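Local coordinates for uncharacterized protein (Bacteroides eggerthii, PDB 4FTD) that is of unknown function but pairs a six-bladed beta-propeller with an immunoglobulin-like region and may act in carbohydrate metabolism, at residues Y130-R139 and V150-H160; F159-V167 and I175-T183. All blocks are in the same frame, centred on the assembly; numbering follows the deposited sequence.

Contact 1: residues Y130-R139 and V150-H160; sequences YSDFATNYTR and VVSRPTTPNFH
The carboxylate of Asp132 grips two side chains of 150-160 where the loop entering strand 138-143 meets the loop that leaves strand 147-152, the two strands forming the first hairpin of a four-stranded propeller blade. Asp132 OD2 offers its syn lone pair to His160 ND1 at 2.7 Å, in the plane of an imidazole turned 87° from the carboxylate. Asn158 ND2 reaches Asp132 OD1 at 2.6 Å from above the carboxylate plane, and also donates, less straight, to Ser131 OG. With CG beside its own backbone N (chi1 -63°), Asp132 leans off the 3-10 turn 131-133 into this pair of donors.

Around the exposed Tyr137, the ring is sandwiched. The Arg153 guanidinium lies flat on one face, planes 25° apart, and Thr155 CB makes a CH-pi contact over the opposite face, 4.1 Å from the Tyr137 ring centroid. A bend at chi3 folds the arginine back over the ring, and Tyr190 adds a cation-pi partner from strand 190-198. Nearer the strand, Val150 turns CG2 toward Tyr130 CE2 and CG1 toward Phe133 CE2. Further out, Arg139 NE is held by Asn136 O, and one water accepts from Arg153 NH2 and, weakly, from Arg139 NH2, bridging two like charges. The backbones join where Arg153 N donates to Tyr137 O at 3.0 Å.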
loop_
_atom_site.group_PDB
_atom_site.type_symbol
_atom_site.label_atom_id
_atom_site.label_comp_id
_atom_site.label_asym_id
_atom_site.label_seq_id
_atom_site.Cartn_x
_atom_site.Cartn_y
_atom_site.Cartn_z
ATOM N N TYR A 130 -18.101 5.712 -8.874
ATOM C CA TYR A 130 -19.050 4.599 -8.817
ATOM C C TYR A 130 -20.400 5.150 -8.308
ATOM O O TYR A 130 -20.440 5.819 -7.281
ATOM C CB TYR A 130 -18.524 3.461 -7.926
ATOM C CG TYR A 130 -19.401 2.267 -8.010
ATOM C CD1 TYR A 130 -19.430 1.497 -9.152
ATOM C CD2 TYR A 130 -20.250 1.906 -6.942
ATOM C CE1 TYR A 130 -20.274 0.406 -9.254
ATOM C CE2 TYR A 130 -21.126 0.831 -7.065
ATOM C CZ TYR A 130 -21.105 0.067 -8.195
ATOM O OH TYR A 130 -21.948 -0.985 -8.299
ATOM N N SER A 131 -21.488 4.903 -9.041
ATOM C CA SER A 131 -22.764 5.639 -8.833
ATOM C C SER A 131 -23.298 5.525 -7.403
ATOM O O SER A 131 -23.749 6.509 -6.832
ATOM C CB SER A 131 -23.852 5.192 -9.850
ATOM O OG SER A 131 -24.082 3.803 -9.648
ATOM N N ASP A 132 -23.196 4.345 -6.804
ATOM C CA ASP A 132 -23.629 4.179 -5.370
ATOM C C ASP A 132 -22.846 4.988 -4.369
ATOM O O ASP A 132 -23.376 5.413 -3.348
ATOM C CB ASP A 132 -23.670 2.726 -4.971
ATOM C CG ASP A 132 -24.683 1.952 -5.779
ATOM O OD1 ASP A 132 -25.763 2.476 -6.115
ATOM O OD2 ASP A 132 -24.391 0.793 -6.092
ATOM N N PHE A 133 -21.601 5.273 -4.717
ATOM C CA PHE A 133 -20.764 6.175 -3.946
ATOM C C PHE A 133 -20.973 7.666 -4.160
ATOM O O PHE A 133 -20.222 8.442 -3.611
ATOM C CB PHE A 133 -19.261 5.836 -4.131
ATOM C CG PHE A 133 -18.816 4.713 -3.284
ATOM C CD1 PHE A 133 -18.697 4.908 -1.941
ATOM C CD2 PHE A 133 -18.503 3.481 -3.829
ATOM C CE1 PHE A 133 -18.312 3.895 -1.114
ATOM C CE2 PHE A 133 -18.114 2.447 -3.018
ATOM C CZ PHE A 133 -18.014 2.659 -1.649
ATOM N N ALA A 134 -21.958 8.060 -4.938
ATOM C CA ALA A 134 -22.258 9.450 -5.117
ATOM C C ALA A 134 -23.161 9.950 -4.007
ATOM O O ALA A 134 -23.382 11.119 -3.950
ATOM C CB ALA A 134 -22.889 9.701 -6.471
ATOM N N THR A 135 -23.677 9.101 -3.120
ATOM C CA THR A 135 -24.539 9.566 -1.994
ATOM C C THR A 135 -24.013 9.046 -0.711
ATOM O O THR A 135 -23.191 8.162 -0.705
ATOM C CB THR A 135 -26.022 9.149 -2.129
ATOM O OG1 THR A 135 -26.232 7.810 -1.666
ATOM C CG2 THR A 135 -26.504 9.283 -3.581
ATOM N N ASN A 136 -24.514 9.561 0.398
ATOM C CA ASN A 136 -24.089 9.034 1.683
ATOM C C ASN A 136 -24.841 7.763 2.088
ATOM O O ASN A 136 -24.778 7.337 3.222
ATOM C CB ASN A 136 -24.111 10.115 2.739
ATOM C CG ASN A 136 -25.484 10.567 3.091
ATOM O OD1 ASN A 136 -26.489 10.035 2.614
ATOM N ND2 ASN A 136 -25.545 11.554 3.967
ATOM N N TYR A 137 -25.595 7.172 1.165
ATOM C CA TYR A 137 -26.208 5.847 1.424
ATOM C C TYR A 137 -25.229 4.688 1.254
ATOM O O TYR A 137 -25.553 3.573 1.568
ATOM C CB TYR A 137 -27.497 5.658 0.593
ATOM C CG TYR A 137 -28.634 6.373 1.265
ATOM C CD1 TYR A 137 -28.709 7.756 1.214
ATOM C CD2 TYR A 137 -29.583 5.692 2.010
ATOM C CE1 TYR A 137 -29.735 8.445 1.849
ATOM C CE2 TYR A 137 -30.611 6.369 2.666
ATOM C CZ TYR A 137 -30.667 7.751 2.596
ATOM O OH TYR A 137 -31.689 8.467 3.198
ATOM N N THR A 138 -24.026 4.964 0.775
ATOM C CA THR A 138 -22.952 3.960 0.734
ATOM C C THR A 138 -21.749 4.601 1.396
ATOM O O THR A 138 -21.256 5.615 0.927
ATOM C CB THR A 138 -22.541 3.594 -0.725
ATOM O OG1 THR A 138 -23.641 3.032 -1.425
ATOM C CG2 THR A 138 -21.359 2.607 -0.726
ATOM N N ARG A 139 -21.294 4.013 2.490
ATOM C CA ARG A 139 -20.184 4.568 3.310
ATOM C C ARG A 139 -19.002 3.638 3.438
ATOM O O ARG A 139 -18.018 3.928 4.122
ATOM C CB ARG A 139 -20.715 4.917 4.691
ATOM C CG ARG A 139 -21.806 5.946 4.616
ATOM C CD ARG A 139 -22.263 6.426 5.981
ATOM N NE ARG A 139 -23.400 7.343 5.764
ATOM C CZ ARG A 139 -23.963 8.074 6.724
ATOM N NH1 ARG A 139 -23.501 8.037 7.946
ATOM N NH2 ARG A 139 -25.002 8.838 6.465
ATOM N N VAL A 150 -19.285 -3.369 -2.208
ATOM C CA VAL A 150 -19.881 -2.059 -2.076
ATOM C C VAL A 150 -21.053 -2.202 -1.114
ATOM O O VAL A 150 -21.955 -2.996 -1.371
ATOM C CB VAL A 150 -20.370 -1.510 -3.411
ATOM C CG1 VAL A 150 -20.964 -0.134 -3.155
ATOM C CG2 VAL A 150 -19.200 -1.493 -4.399
ATOM N N VAL A 151 -20.991 -1.518 0.051
ATOM C CA VAL A 151 -22.007 -1.723 1.097
ATOM C C VAL A 151 -23.050 -0.630 0.869
ATOM O O VAL A 151 -23.155 0.335 1.605
ATOM C CB VAL A 151 -21.436 -1.713 2.533
ATOM C CG1 VAL A 151 -22.547 -2.055 3.537
ATOM C CG2 VAL A 151 -20.255 -2.664 2.622
ATOM N N SER A 152 -23.818 -0.806 -0.194
ATOM C CA SER A 152 -24.820 0.169 -0.550
ATOM C C SER A 152 -26.169 -0.099 0.135
ATOM O O SER A 152 -26.631 -1.211 0.188
ATOM C CB SER A 152 -25.031 0.198 -2.072
ATOM O OG SER A 152 -25.295 -1.094 -2.562
ATOM N N ARG A 153 -26.718 0.943 0.745
ATOM C CA ARG A 153 -28.076 0.903 1.248
ATOM C C ARG A 153 -28.930 1.428 0.069
ATOM O O ARG A 153 -28.528 2.347 -0.628
ATOM C CB ARG A 153 -28.248 1.815 2.452
ATOM C CG ARG A 153 -27.659 1.238 3.740
ATOM C CD ARG A 153 -28.041 2.143 4.896
ATOM N NE ARG A 153 -27.192 3.327 4.830
ATOM C CZ ARG A 153 -27.563 4.590 5.077
ATOM N NH1 ARG A 153 -28.813 4.925 5.368
ATOM N NH2 ARG A 153 -26.656 5.553 4.971
ATOM N N PRO A 154 -30.090 0.816 -0.151
ATOM C CA PRO A 154 -30.857 1.134 -1.343
ATOM C C PRO A 154 -31.464 2.544 -1.329
ATOM O O PRO A 154 -32.130 2.909 -0.395
ATOM C CB PRO A 154 -31.948 0.080 -1.369
ATOM C CG PRO A 154 -31.994 -0.513 0.005
ATOM C CD PRO A 154 -30.650 -0.307 0.610
ATOM N N THR A 155 -31.295 3.288 -2.404
ATOM C CA THR A 155 -31.815 4.643 -2.457
ATOM C C THR A 155 -32.020 5.045 -3.900
ATOM O O THR A 155 -31.492 4.388 -4.812
ATOM C CB THR A 155 -30.888 5.632 -1.657
ATOM O OG1 THR A 155 -31.598 6.826 -1.509
ATOM C CG2 THR A 155 -29.578 5.952 -2.348
ATOM N N THR A 156 -32.830 6.081 -4.121
ATOM C CA THR A 156 -33.103 6.520 -5.479
ATOM C C THR A 156 -31.798 6.906 -6.189
ATOM O O THR A 156 -30.873 7.353 -5.521
ATOM C CB THR A 156 -34.108 7.669 -5.513
ATOM O OG1 THR A 156 -34.492 7.870 -6.871
ATOM C CG2 THR A 156 -33.485 8.997 -4.895
ATOM N N PRO A 157 -31.651 6.601 -7.493
ATOM C CA PRO A 157 -32.558 5.865 -8.386
ATOM C C PRO A 157 -32.178 4.382 -8.593
ATOM O O PRO A 157 -32.958 3.667 -9.214
ATOM C CB PRO A 157 -32.378 6.625 -9.708
ATOM C CG PRO A 157 -30.881 6.904 -9.731
ATOM C CD PRO A 157 -30.468 7.056 -8.257
ATOM N N ASN A 158 -31.043 3.912 -8.034
ATOM C CA ASN A 158 -30.527 2.548 -8.223
ATOM C C ASN A 158 -31.250 1.497 -7.331
ATOM O O ASN A 158 -31.486 0.351 -7.748
ATOM C CB ASN A 158 -29.016 2.467 -7.834
ATOM C CG ASN A 158 -28.081 3.350 -8.700
ATOM O OD1 ASN A 158 -28.471 3.804 -9.749
ATOM N ND2 ASN A 158 -26.809 3.552 -8.247
ATOM N N PHE A 159 -31.542 1.863 -6.084
ATOM C CA PHE A 159 -32.042 0.908 -5.089
ATOM C C PHE A 159 -31.197 -0.370 -5.061
ATOM O O PHE A 159 -31.732 -1.503 -5.055
ATOM C CB PHE A 159 -33.552 0.654 -5.292
ATOM C CG PHE A 159 -34.385 1.895 -5.087
ATOM C CD1 PHE A 159 -34.711 2.311 -3.803
ATOM C CD2 PHE A 159 -34.752 2.701 -6.165
ATOM C CE1 PHE A 159 -35.439 3.475 -3.591
ATOM C CE2 PHE A 159 -35.526 3.832 -5.968
ATOM C CZ PHE A 159 -35.870 4.227 -4.689
ATOM N N HIS A 160 -29.881 -0.168 -4.952
ATOM C CA HIS A 160 -28.903 -1.287 -4.821
ATOM C C HIS A 160 -28.713 -1.667 -3.356
ATOM O O HIS A 160 -28.523 -0.802 -2.514
ATOM C CB HIS A 160 -27.503 -0.921 -5.388
ATOM C CG HIS A 160 -27.450 -0.821 -6.886
ATOM N ND1 HIS A 160 -26.407 -0.215 -7.564
ATOM C CD2 HIS A 160 -28.317 -1.254 -7.836
ATOM C CE1 HIS A 160 -26.640 -0.273 -8.864
ATOM N NE2 HIS A 160 -27.795 -0.890 -9.056
HETATM O O HOH W 1 -27.282 8.246 4.865
HETATM O O HOH W 2 -24.398 3.603 4.724
HETATM O O HOH W 3 -26.347 3.505 -1.912
HETATM O O HOH W 4 -22.554 1.808 3.749
#

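Contact 2: residues F159-V167 and I175-T183; sequences FHTPHLLKV and IKPIMLDVT
Backbone bonds between Leu164 and Ile178 join the third and outermost strands of an antiparallel propeller blade. Leu164 N donates to Ile178 O and Ile178 N to Leu164 O, each at 2.8 Å, making a hydrogen-bonded pair; Leu180 N to Pro162 O extends the pairing. Water continues it at both ends, one molecule joining Thr161 OG1, Pro162 O and Leu180 O, another Lys166 N and Lys176 O.

Aromatic contacts gather on the His163 side. The chain of selenomethionine Met179, bent at chi2 (75°), brings CE over the face of the His163 ring in a CH-pi contact, 4.2 Å from its centroid, and within 3.4 Å of His160 CD2. Pro177 CB meets His163 CD2 at 3.7 Å. The imidazole is fixed by His163 ND1 donating to Thr161 O at 2.9 Å, and His163 NE2 is hydrogen-bonded to Tyr130 OH. Replacing His163 by alanine is likely to leave Thr161 O and the Tyr130 hydroxyl without this partner and to remove the ring face under the Met179 methyl.

Apolar packing completes the seam: Leu164 meets Ile178 on one face, while Leu165 CD2 touches Ile175 and Pro177. The edge strand is thus held chiefly by main-chain hydrogen bonds, while the His163 ring, hydrogen-bonded at both nitrogens, presents its pi face to the Met179 methyl.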
loop_
_atom_site.group_PDB
_atom_site.type_symbol
_atom_site.label_atom_id
_atom_site.label_comp_id
_atom_site.label_asym_id
_atom_site.label_seq_id
_atom_site.Cartn_x
_atom_site.Cartn_y
_atom_site.Cartn_z
ATOM N N PHE A 159 -31.542 1.863 -6.084
ATOM C CA PHE A 159 -32.042 0.908 -5.089
ATOM C C PHE A 159 -31.197 -0.370 -5.061
ATOM O O PHE A 159 -31.732 -1.503 -5.055
ATOM C CB PHE A 159 -33.552 0.654 -5.292
ATOM C CG PHE A 159 -34.385 1.895 -5.087
ATOM C CD1 PHE A 159 -34.711 2.311 -3.803
ATOM C CD2 PHE A 159 -34.752 2.701 -6.165
ATOM C CE1 PHE A 159 -35.439 3.475 -3.591
ATOM C CE2 PHE A 159 -35.526 3.832 -5.968
ATOM C CZ PHE A 159 -35.870 4.227 -4.689
ATOM N N HIS A 160 -29.881 -0.168 -4.952
ATOM C CA HIS A 160 -28.903 -1.287 -4.821
ATOM C C HIS A 160 -28.713 -1.667 -3.356
ATOM O O HIS A 160 -28.523 -0.802 -2.514
ATOM C CB HIS A 160 -27.503 -0.921 -5.388
ATOM C CG HIS A 160 -27.450 -0.821 -6.886
ATOM N ND1 HIS A 160 -26.407 -0.215 -7.564
ATOM C CD2 HIS A 160 -28.317 -1.254 -7.836
ATOM C CE1 HIS A 160 -26.640 -0.273 -8.864
ATOM N NE2 HIS A 160 -27.795 -0.890 -9.056
ATOM N N THR A 161 -28.820 -2.957 -3.087
ATOM C CA THR A 161 -28.426 -3.547 -1.779
ATOM C C THR A 161 -26.937 -3.959 -1.911
ATOM O O THR A 161 -26.326 -3.839 -2.973
ATOM C CB THR A 161 -29.390 -4.680 -1.418
ATOM O OG1 THR A 161 -29.400 -5.600 -2.491
ATOM C CG2 THR A 161 -30.866 -4.167 -1.169
ATOM N N PRO A 162 -26.298 -4.386 -0.801
ATOM C CA PRO A 162 -24.857 -4.658 -0.845
ATOM C C PRO A 162 -24.454 -5.701 -1.889
ATOM O O PRO A 162 -25.162 -6.704 -2.093
ATOM C CB PRO A 162 -24.552 -5.129 0.586
ATOM C CG PRO A 162 -25.607 -4.416 1.416
ATOM C CD PRO A 162 -26.846 -4.454 0.547
ATOM N N HIS A 163 -23.357 -5.426 -2.582
ATOM C CA HIS A 163 -22.987 -6.213 -3.696
ATOM C C HIS A 163 -21.492 -6.263 -3.928
ATOM O O HIS A 163 -20.752 -5.488 -3.386
ATOM C CB HIS A 163 -23.692 -5.696 -4.961
ATOM C CG HIS A 163 -23.415 -4.257 -5.272
ATOM N ND1 HIS A 163 -24.041 -3.228 -4.589
ATOM C CD2 HIS A 163 -22.625 -3.671 -6.226
ATOM C CE1 HIS A 163 -23.655 -2.068 -5.130
ATOM N NE2 HIS A 163 -22.772 -2.304 -6.099
ATOM N N LEU A 164 -21.103 -7.258 -4.706
ATOM C CA LEU A 164 -19.738 -7.453 -5.169
ATOM C C LEU A 164 -19.626 -7.072 -6.648
ATOM O O LEU A 164 -20.594 -7.142 -7.401
ATOM C CB LEU A 164 -19.316 -8.906 -4.961
ATOM C CG LEU A 164 -19.380 -9.471 -3.547
ATOM C CD1 LEU A 164 -19.081 -10.967 -3.572
ATOM C CD2 LEU A 164 -18.438 -8.754 -2.622
ATOM N N LEU A 165 -18.436 -6.650 -7.029
ATOM C CA LEU A 165 -18.064 -6.355 -8.392
ATOM C C LEU A 165 -16.794 -7.179 -8.618
ATOM O O LEU A 165 -15.843 -7.092 -7.866
ATOM C CB LEU A 165 -17.786 -4.872 -8.503
ATOM C CG LEU A 165 -18.897 -3.846 -8.197
ATOM C CD1 LEU A 165 -18.325 -2.443 -8.090
ATOM C CD2 LEU A 165 -19.962 -3.875 -9.302
ATOM N N LYS A 166 -16.795 -8.010 -9.626
ATOM C CA LYS A 166 -15.628 -8.819 -9.931
ATOM C C LYS A 166 -14.541 -7.870 -10.488
ATOM O O LYS A 166 -14.787 -7.060 -11.398
ATOM C CB LYS A 166 -16.030 -9.892 -10.950
ATOM C CG LYS A 166 -15.488 -11.280 -10.668
ATOM C CD LYS A 166 -15.645 -12.251 -11.837
ATOM C CE LYS A 166 -17.045 -12.333 -12.437
ATOM N NZ LYS A 166 -18.100 -12.722 -11.461
ATOM N N VAL A 167 -13.359 -7.917 -9.901
ATOM C CA VAL A 167 -12.237 -7.076 -10.348
ATOM C C VAL A 167 -11.886 -7.296 -11.837
ATOM O O VAL A 167 -11.650 -6.321 -12.556
ATOM C CB VAL A 167 -11.012 -7.244 -9.443
ATOM C CG1 VAL A 167 -9.812 -6.515 -10.051
ATOM C CG2 VAL A 167 -11.357 -6.700 -8.050
ATOM N N ILE A 175 -19.278 -2.780 -15.194
ATOM C CA ILE A 175 -19.943 -2.773 -13.884
ATOM C C ILE A 175 -21.095 -3.790 -13.944
ATOM O O ILE A 175 -22.093 -3.572 -14.633
ATOM C CB ILE A 175 -20.418 -1.347 -13.545
ATOM C CG1 ILE A 175 -19.190 -0.471 -13.246
ATOM C CG2 ILE A 175 -21.394 -1.348 -12.371
ATOM C CD1 ILE A 175 -19.521 0.974 -12.930
ATOM N N LYS A 176 -20.893 -4.926 -13.278
ATOM C CA LYS A 176 -21.839 -6.039 -13.193
ATOM C C LYS A 176 -22.007 -6.491 -11.722
ATOM O O LYS A 176 -21.338 -7.416 -11.284
ATOM C CB LYS A 176 -21.339 -7.178 -14.062
ATOM C CG LYS A 176 -21.159 -6.766 -15.541
ATOM C CD LYS A 176 -20.505 -7.839 -16.417
ATOM C CE LYS A 176 -21.465 -8.948 -16.802
ATOM N NZ LYS A 176 -20.854 -9.866 -17.806
ATOM N N PRO A 177 -22.927 -5.837 -10.984
ATOM C CA PRO A 177 -23.176 -6.136 -9.581
ATOM C C PRO A 177 -23.630 -7.539 -9.306
ATOM O O PRO A 177 -24.509 -8.066 -9.968
ATOM C CB PRO A 177 -24.265 -5.125 -9.183
ATOM C CG PRO A 177 -24.046 -3.973 -10.124
ATOM C CD PRO A 177 -23.671 -4.625 -11.411
ATOM N N ILE A 178 -22.997 -8.167 -8.332
ATOM C CA ILE A 178 -23.380 -9.478 -7.882
ATOM C C ILE A 178 -24.011 -9.152 -6.531
ATOM O O ILE A 178 -23.291 -8.859 -5.562
ATOM C CB ILE A 178 -22.144 -10.386 -7.743
ATOM C CG1 ILE A 178 -21.401 -10.558 -9.092
ATOM C CG2 ILE A 178 -22.543 -11.742 -7.180
ATOM C CD1 ILE A 178 -19.899 -10.809 -8.905
HETATM N N MSE A 179 -25.333 -9.152 -6.442
HETATM C CA MSE A 179 -25.997 -8.864 -5.151
HETATM C C MSE A 179 -25.915 -10.027 -4.129
HETATM O O MSE A 179 -26.174 -11.175 -4.442
HETATM C CB MSE A 179 -27.480 -8.471 -5.342
HETATM C CG MSE A 179 -27.701 -6.889 -5.270
HETATM SE SE MSE A 179 -27.034 -6.241 -6.963
HETATM C CE MSE A 179 -27.130 -4.253 -6.675
ATOM N N LEU A 180 -25.535 -9.700 -2.905
ATOM C CA LEU A 180 -25.595 -10.632 -1.830
ATOM C C LEU A 180 -27.017 -10.961 -1.462
ATOM O O LEU A 180 -27.901 -10.104 -1.529
ATOM C CB LEU A 180 -24.893 -10.007 -0.624
ATOM C CG LEU A 180 -23.370 -9.817 -0.742
ATOM C CD1 LEU A 180 -22.862 -9.001 0.461
ATOM C CD2 LEU A 180 -22.602 -11.156 -0.834
ATOM N N ASP A 181 -27.235 -12.189 -0.995
ATOM C CA ASP A 181 -28.513 -12.573 -0.395
ATOM C C ASP A 181 -28.638 -11.839 0.918
ATOM O O ASP A 181 -27.824 -12.059 1.811
ATOM C CB ASP A 181 -28.552 -14.092 -0.211
ATOM C CG ASP A 181 -29.858 -14.594 0.358
ATOM O OD1 ASP A 181 -30.703 -13.804 0.833
ATOM O OD2 ASP A 181 -30.030 -15.822 0.333
ATOM N N VAL A 182 -29.615 -10.920 1.024
ATOM C CA VAL A 182 -29.830 -10.127 2.256
ATOM C C VAL A 182 -31.168 -10.516 2.934
ATOM O O VAL A 182 -31.707 -9.772 3.732
ATOM C CB VAL A 182 -29.656 -8.597 2.033
ATOM C CG1 VAL A 182 -28.196 -8.238 1.793
ATOM C CG2 VAL A 182 -30.536 -8.099 0.884
ATOM N N THR A 183 -31.678 -11.716 2.672
ATOM C CA THR A 183 -32.909 -12.206 3.361
ATOM C C THR A 183 -32.674 -12.227 4.870
ATOM O O THR A 183 -31.655 -12.727 5.330
ATOM C CB THR A 183 -33.299 -13.608 2.893
ATOM O OG1 THR A 183 -33.279 -13.604 1.485
ATOM C CG2 THR A 183 -34.740 -13.990 3.342
HETATM O O HOH W 5 -27.706 -7.377 -1.597
HETATM O O HOH W 6 -18.708 -7.842 -11.706
#

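Contacts 1 and 2 show how a propeller blade is built from successive antiparallel neighbours. Their centres lie about 11 Å apart, and both belong to the sheet ordered 138-143, 147-152, 163-166, 178-179, so strand order follows chain order. Contact 1 spans the first two strands and contact 2 the last two; they come in series, sharing Phe159 and His160. The middle of the blade closes between them: Val150 N lies 2.8 Å from His163 O, a probable hydrogen bond. Together they hold consecutive strands of one blade, and strand 190-198 of the adjoining sheet, touching residues of each, probably helps seat that blade against its neighbour.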